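Local coordinates for uncharacterized protein (Legionella pneumophila subsp. pneumophila, PDB 5T2X) that is of unknown function but folds as an all-helical chain and belongs to an uncharacterised family, DUF5630, at residues Q74-N77 against S82-E85; D67-H72 against L94-Y99. All coordinates share one frame; numbering follows the deposited sequence.

Interaction 1 (Q74-N77 against S82-E85); sequences QNFN and SFEE
Asn77 follows directly on the end of helix 66-76 and grips the backbone of the returning loop at Ser82 and Phe83. Its OD1 accepts a hydrogen bond from the backbone N of Phe83, with 2.7 Å between the two atoms. The bond is moderately bent, 151° at the hydrogen. The N-H comes from above the carbonyl plane, 44° out of it, and does not follow a lone pair. With CG beside the backbone N and anti to the carbonyl carbon (chi1 -64°), the amide reaches across to the loop. The other branch of the amide is used through water. ND2 of Asn77 donates to a water at 3.1 Å, and that water donates to the backbone O of Phe83 at 2.8 Å. The amide thus binds Phe83 N directly and reaches Phe83 O through the water.

The directly bonded part is the tightly packed one. Asn77 CG lies 3.6 Å from Ser82 CB, and Asn77 OD1 also sits at the edge of the Phe83 ring, 3.6 Å from CD1. Phe76 adds a smaller apolar touch: its CB meets Phe83 CE1 at 3.6 Å, while its own ring leads away from the loop and packs on Ile98 of helix 91-111. The looser part is the water-bridged gap, where Asn77 ND2 and Phe83 O do not touch directly. None of the four touching residues is fully buried. Beyond the contact, Ser82 O is bonded by Asn218 and the Phe83 ring meets Phe81 edge-to-face. This is a side-chain-to-backbone bond across a short interhelical turn: an asparagine just past helix 66-76 binds a peptide N-H of the connection to helix 91-111.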
loop_
_atom_site.group_PDB
_atom_site.type_symbol
_atom_site.label_atom_id
_atom_site.label_comp_id
_atom_site.label_asym_id
_atom_site.label_seq_id
_atom_site.Cartn_x
_atom_site.Cartn_y
_atom_site.Cartn_z
ATOM N N GLN A 74 6.048 16.329 -1.538
ATOM C CA GLN A 74 7.363 16.742 -2.011
ATOM C C GLN A 74 8.336 17.003 -0.869
ATOM O O GLN A 74 9.550 17.008 -1.097
ATOM C CB GLN A 74 7.229 17.981 -2.897
ATOM C CG GLN A 74 6.554 17.697 -4.233
ATOM C CD GLN A 74 6.146 18.957 -4.970
ATOM O OE1 GLN A 74 6.011 20.026 -4.373
ATOM N NE2 GLN A 74 5.943 18.837 -6.278
ATOM N N ASN A 75 7.835 17.214 0.350
ATOM C CA ASN A 75 8.728 17.344 1.497
ATOM C C ASN A 75 9.306 15.998 1.916
ATOM O O ASN A 75 10.383 15.952 2.522
ATOM C CB ASN A 75 7.995 17.993 2.671
ATOM C CG ASN A 75 7.825 19.490 2.496
ATOM O OD1 ASN A 75 6.720 20.021 2.617
ATOM N ND2 ASN A 75 8.922 20.179 2.208
ATOM N N PHE A 76 8.610 14.899 1.610
ATOM C CA PHE A 76 9.145 13.575 1.909
ATOM C C PHE A 76 10.257 13.171 0.950
ATOM O O PHE A 76 11.032 12.263 1.269
ATOM C CB PHE A 76 8.033 12.524 1.866
ATOM C CG PHE A 76 7.102 12.572 3.043
ATOM C CD1 PHE A 76 7.565 12.305 4.320
ATOM C CD2 PHE A 76 5.759 12.861 2.868
ATOM C CE1 PHE A 76 6.709 12.342 5.405
ATOM C CE2 PHE A 76 4.898 12.899 3.949
ATOM C CZ PHE A 76 5.374 12.639 5.218
ATOM N N ASN A 77 10.349 13.816 -0.209
ATOM C CA ASN A 77 11.335 13.427 -1.205
ATOM C C ASN A 77 12.746 13.747 -0.730
ATOM O O ASN A 77 13.000 14.802 -0.141
ATOM C CB ASN A 77 11.055 14.131 -2.532
ATOM C CG ASN A 77 9.727 13.724 -3.136
ATOM O OD1 ASN A 77 9.207 12.644 -2.850
ATOM N ND2 ASN A 77 9.171 14.585 -3.981
ATOM N N SER A 82 12.370 10.064 -4.847
ATOM C CA SER A 82 11.199 10.927 -4.796
ATOM C C SER A 82 9.954 10.077 -4.987
ATOM O O SER A 82 9.914 9.223 -5.877
ATOM C CB SER A 82 11.267 12.022 -5.867
ATOM O OG SER A 82 12.383 12.871 -5.659
ATOM N N PHE A 83 8.948 10.306 -4.146
ATOM C CA PHE A 83 7.689 9.590 -4.280
ATOM C C PHE A 83 6.971 10.007 -5.558
ATOM O O PHE A 83 7.072 11.149 -6.012
ATOM C CB PHE A 83 6.789 9.847 -3.071
ATOM C CG PHE A 83 7.275 9.206 -1.802
ATOM C CD1 PHE A 83 8.031 9.923 -0.892
ATOM C CD2 PHE A 83 6.971 7.884 -1.521
ATOM C CE1 PHE A 83 8.477 9.334 0.277
ATOM C CE2 PHE A 83 7.416 7.289 -0.356
ATOM C CZ PHE A 83 8.168 8.015 0.545
ATOM N N GLU A 84 6.242 9.060 -6.140
ATOM C CA GLU A 84 5.470 9.299 -7.349
ATOM C C GLU A 84 4.011 8.944 -7.099
ATOM O O GLU A 84 3.699 8.060 -6.296
ATOM C CB GLU A 84 6.018 8.487 -8.531
ATOM C CG GLU A 84 7.487 8.748 -8.832
ATOM C CD GLU A 84 7.987 7.976 -10.038
ATOM O OE1 GLU A 84 7.150 7.426 -10.786
ATOM O OE2 GLU A 84 9.219 7.917 -10.238
ATOM N N GLU A 85 3.120 9.645 -7.789
ATOM C CA GLU A 85 1.689 9.427 -7.663
ATOM C C GLU A 85 1.201 8.490 -8.760
ATOM O O GLU A 85 1.721 8.491 -9.879
ATOM C CB GLU A 85 0.926 10.750 -7.735
ATOM C CG GLU A 85 1.470 11.833 -6.820
ATOM C CD GLU A 85 0.768 13.163 -7.015
ATOM O OE1 GLU A 85 -0.459 13.161 -7.247
ATOM O OE2 GLU A 85 1.447 14.210 -6.944
HETATM O O HOH W 1 6.752 13.932 -5.738
#

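Interaction 2 (D67-H72 against L94-Y99); sequences DIWRTH and LVKGIY
Two successive helices of this all-helical fold, 66-76 and 91-111, pack here through Trp69, His72, Val95 and Lys96. The short segments run in roughly the same direction, 36° apart, with a closest axis approach of 9.9 Å. No hydrogen bond crosses between them. Val95 fills the middle with both of its methyls. CG1 is anti to the backbone N (chi1 172°) and reaches the edge of the Trp69 ring, 4.1 Å from CE3. The same methyl touches His72 CB at 4.0 Å. Trp69 is buried, and its indole NE1 is satisfied by Cys60 O, outside the two segments. The Trp69 side chain also touches Leu46, so helix 43-52 borders the interface, and Val91 of helix 91-111. Lys96 contributes the aliphatic part of its chain, extended beyond CG, which crosses the six-membered end of the indole. Its CE comes obliquely to Trp69 CH2 at 3.5 Å. The lysine NZ reaches on to Glu61 in a long, weak ion pair. The other methyl of Val95, CG2, turns to the backbone and lies 3.3 Å from Trp69 O.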
loop_
_atom_site.group_PDB
_atom_site.type_symbol
_atom_site.label_atom_id
_atom_site.label_comp_id
_atom_site.label_asym_id
_atom_site.label_seq_id
_atom_site.Cartn_x
_atom_site.Cartn_y
_atom_site.Cartn_z
ATOM N N ASP A 67 -3.074 20.284 -4.219
ATOM C CA ASP A 67 -1.748 20.875 -4.077
ATOM C C ASP A 67 -1.329 21.000 -2.620
ATOM O O ASP A 67 -0.127 21.066 -2.336
ATOM C CB ASP A 67 -1.707 22.246 -4.747
ATOM C CG ASP A 67 -2.653 23.233 -4.099
ATOM O OD1 ASP A 67 -3.858 23.190 -4.417
ATOM O OD2 ASP A 67 -2.190 24.048 -3.272
ATOM N N ILE A 68 -2.291 21.049 -1.696
ATOM C CA ILE A 68 -1.959 21.046 -0.276
ATOM C C ILE A 68 -1.204 19.775 0.083
ATOM O O ILE A 68 -0.209 19.809 0.817
ATOM C CB ILE A 68 -3.235 21.203 0.571
ATOM C CG1 ILE A 68 -3.937 22.525 0.254
ATOM C CG2 ILE A 68 -2.907 21.100 2.056
ATOM C CD1 ILE A 68 -5.216 22.738 1.036
ATOM N N TRP A 69 -1.654 18.635 -0.446
ATOM C CA TRP A 69 -1.017 17.361 -0.140
ATOM C C TRP A 69 0.278 17.172 -0.922
ATOM O O TRP A 69 1.233 16.584 -0.404
ATOM C CB TRP A 69 -1.989 16.214 -0.422
ATOM C CG TRP A 69 -3.284 16.344 0.325
ATOM C CD1 TRP A 69 -4.492 16.722 -0.186
ATOM C CD2 TRP A 69 -3.497 16.109 1.722
ATOM N NE1 TRP A 69 -5.445 16.729 0.804
ATOM C CE2 TRP A 69 -4.858 16.359 1.986
ATOM C CE3 TRP A 69 -2.668 15.709 2.775
ATOM C CZ2 TRP A 69 -5.410 16.221 3.258
ATOM C CZ3 TRP A 69 -3.218 15.574 4.037
ATOM C CH2 TRP A 69 -4.575 15.829 4.268
ATOM N N ARG A 70 0.329 17.658 -2.168
ATOM C CA ARG A 70 1.540 17.501 -2.968
ATOM C C ARG A 70 2.715 18.248 -2.357
ATOM O O ARG A 70 3.859 17.790 -2.455
ATOM C CB ARG A 70 1.302 17.979 -4.399
ATOM C CG ARG A 70 0.394 17.071 -5.199
ATOM C CD ARG A 70 0.504 17.340 -6.688
ATOM N NE ARG A 70 -0.358 16.434 -7.439
ATOM C CZ ARG A 70 -1.639 16.673 -7.699
ATOM N NH1 ARG A 70 -2.201 17.795 -7.273
ATOM N NH2 ARG A 70 -2.356 15.794 -8.386
ATOM N N THR A 71 2.456 19.396 -1.727
ATOM C CA THR A 71 3.516 20.103 -1.017
ATOM C C THR A 71 4.102 19.238 0.090
ATOM O O THR A 71 5.326 19.158 0.248
ATOM C CB THR A 71 2.981 21.418 -0.450
ATOM O OG1 THR A 71 2.549 22.263 -1.525
ATOM C CG2 THR A 71 4.057 22.134 0.354
ATOM N N HIS A 72 3.240 18.565 0.859
ATOM C CA HIS A 72 3.729 17.659 1.893
ATOM C C HIS A 72 4.385 16.427 1.285
ATOM O O HIS A 72 5.376 15.917 1.820
ATOM C CB HIS A 72 2.587 17.258 2.824
ATOM C CG HIS A 72 2.089 18.376 3.684
ATOM N ND1 HIS A 72 2.834 18.910 4.713
ATOM C CD2 HIS A 72 0.920 19.059 3.672
ATOM C CE1 HIS A 72 2.147 19.876 5.296
ATOM N NE2 HIS A 72 0.981 19.986 4.683
ATOM N N LEU A 94 -2.037 8.938 -0.282
ATOM C CA LEU A 94 -0.607 8.666 -0.363
ATOM C C LEU A 94 0.152 9.362 0.759
ATOM O O LEU A 94 1.019 8.755 1.398
ATOM C CB LEU A 94 -0.072 9.098 -1.728
ATOM C CG LEU A 94 1.428 8.918 -1.963
ATOM C CD1 LEU A 94 1.824 7.456 -1.833
ATOM C CD2 LEU A 94 1.823 9.466 -3.325
ATOM N N VAL A 95 -0.169 10.630 1.022
ATOM C CA VAL A 95 0.555 11.391 2.037
ATOM C C VAL A 95 0.210 10.888 3.434
ATOM O O VAL A 95 1.096 10.681 4.272
ATOM C CB VAL A 95 0.263 12.894 1.889
ATOM C CG1 VAL A 95 0.845 13.665 3.062
ATOM C CG2 VAL A 95 0.830 13.414 0.579
ATOM N N LYS A 96 -1.082 10.689 3.710
ATOM C CA LYS A 96 -1.480 10.171 5.015
ATOM C C LYS A 96 -0.904 8.782 5.253
ATOM O O LYS A 96 -0.460 8.467 6.363
ATOM C CB LYS A 96 -3.003 10.138 5.135
ATOM C CG LYS A 96 -3.675 11.497 5.143
ATOM C CD LYS A 96 -5.184 11.329 5.197
ATOM C CE LYS A 96 -5.906 12.656 5.069
ATOM N NZ LYS A 96 -7.381 12.458 5.007
ATOM N N GLY A 97 -0.902 7.937 4.219
ATOM C CA GLY A 97 -0.346 6.602 4.369
ATOM C C GLY A 97 1.137 6.621 4.684
ATOM O O GLY A 97 1.615 5.844 5.515
ATOM N N ILE A 98 1.884 7.509 4.027
ATOM C CA ILE A 98 3.310 7.637 4.312
ATOM C C ILE A 98 3.526 8.190 5.715
ATOM O O ILE A 98 4.398 7.720 6.455
ATOM C CB ILE A 98 3.990 8.515 3.247
ATOM C CG1 ILE A 98 3.987 7.811 1.891
ATOM C CG2 ILE A 98 5.410 8.873 3.665
ATOM C CD1 ILE A 98 4.369 8.719 0.740
ATOM N N TYR A 99 2.731 9.190 6.105
ATOM C CA TYR A 99 2.896 9.799 7.421
ATOM C C TYR A 99 2.611 8.796 8.533
ATOM O O TYR A 99 3.411 8.636 9.462
ATOM C CB TYR A 99 1.986 11.021 7.554
ATOM C CG TYR A 99 1.886 11.539 8.971
ATOM C CD1 TYR A 99 2.864 12.374 9.498
ATOM C CD2 TYR A 99 0.817 11.185 9.787
ATOM C CE1 TYR A 99 2.779 12.844 10.796
ATOM C CE2 TYR A 99 0.723 11.650 11.084
ATOM C CZ TYR A 99 1.706 12.479 11.584
ATOM O OH TYR A 99 1.613 12.942 12.875
#

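In the fold
Both contacts use helix 66-76. Interaction 2 joins residues 67-72 of it to helix 91-111, and interaction 1 joins its end to the loop that leads there. Along the chain, 67-72 comes first, then 74-77, 82-85 and 94-99, so interaction 1 falls between the two halves of interaction 2. Their centres are about 8 Å apart, on the same side of the chain's centre. They also touch directly: Glu85 OE2 forms a salt bridge with Arg70 NE, and the Phe83 ring packs on Ile98. The surface contact at the loop thus continues into the buried helix packing, and the connection is tied to both helices it links.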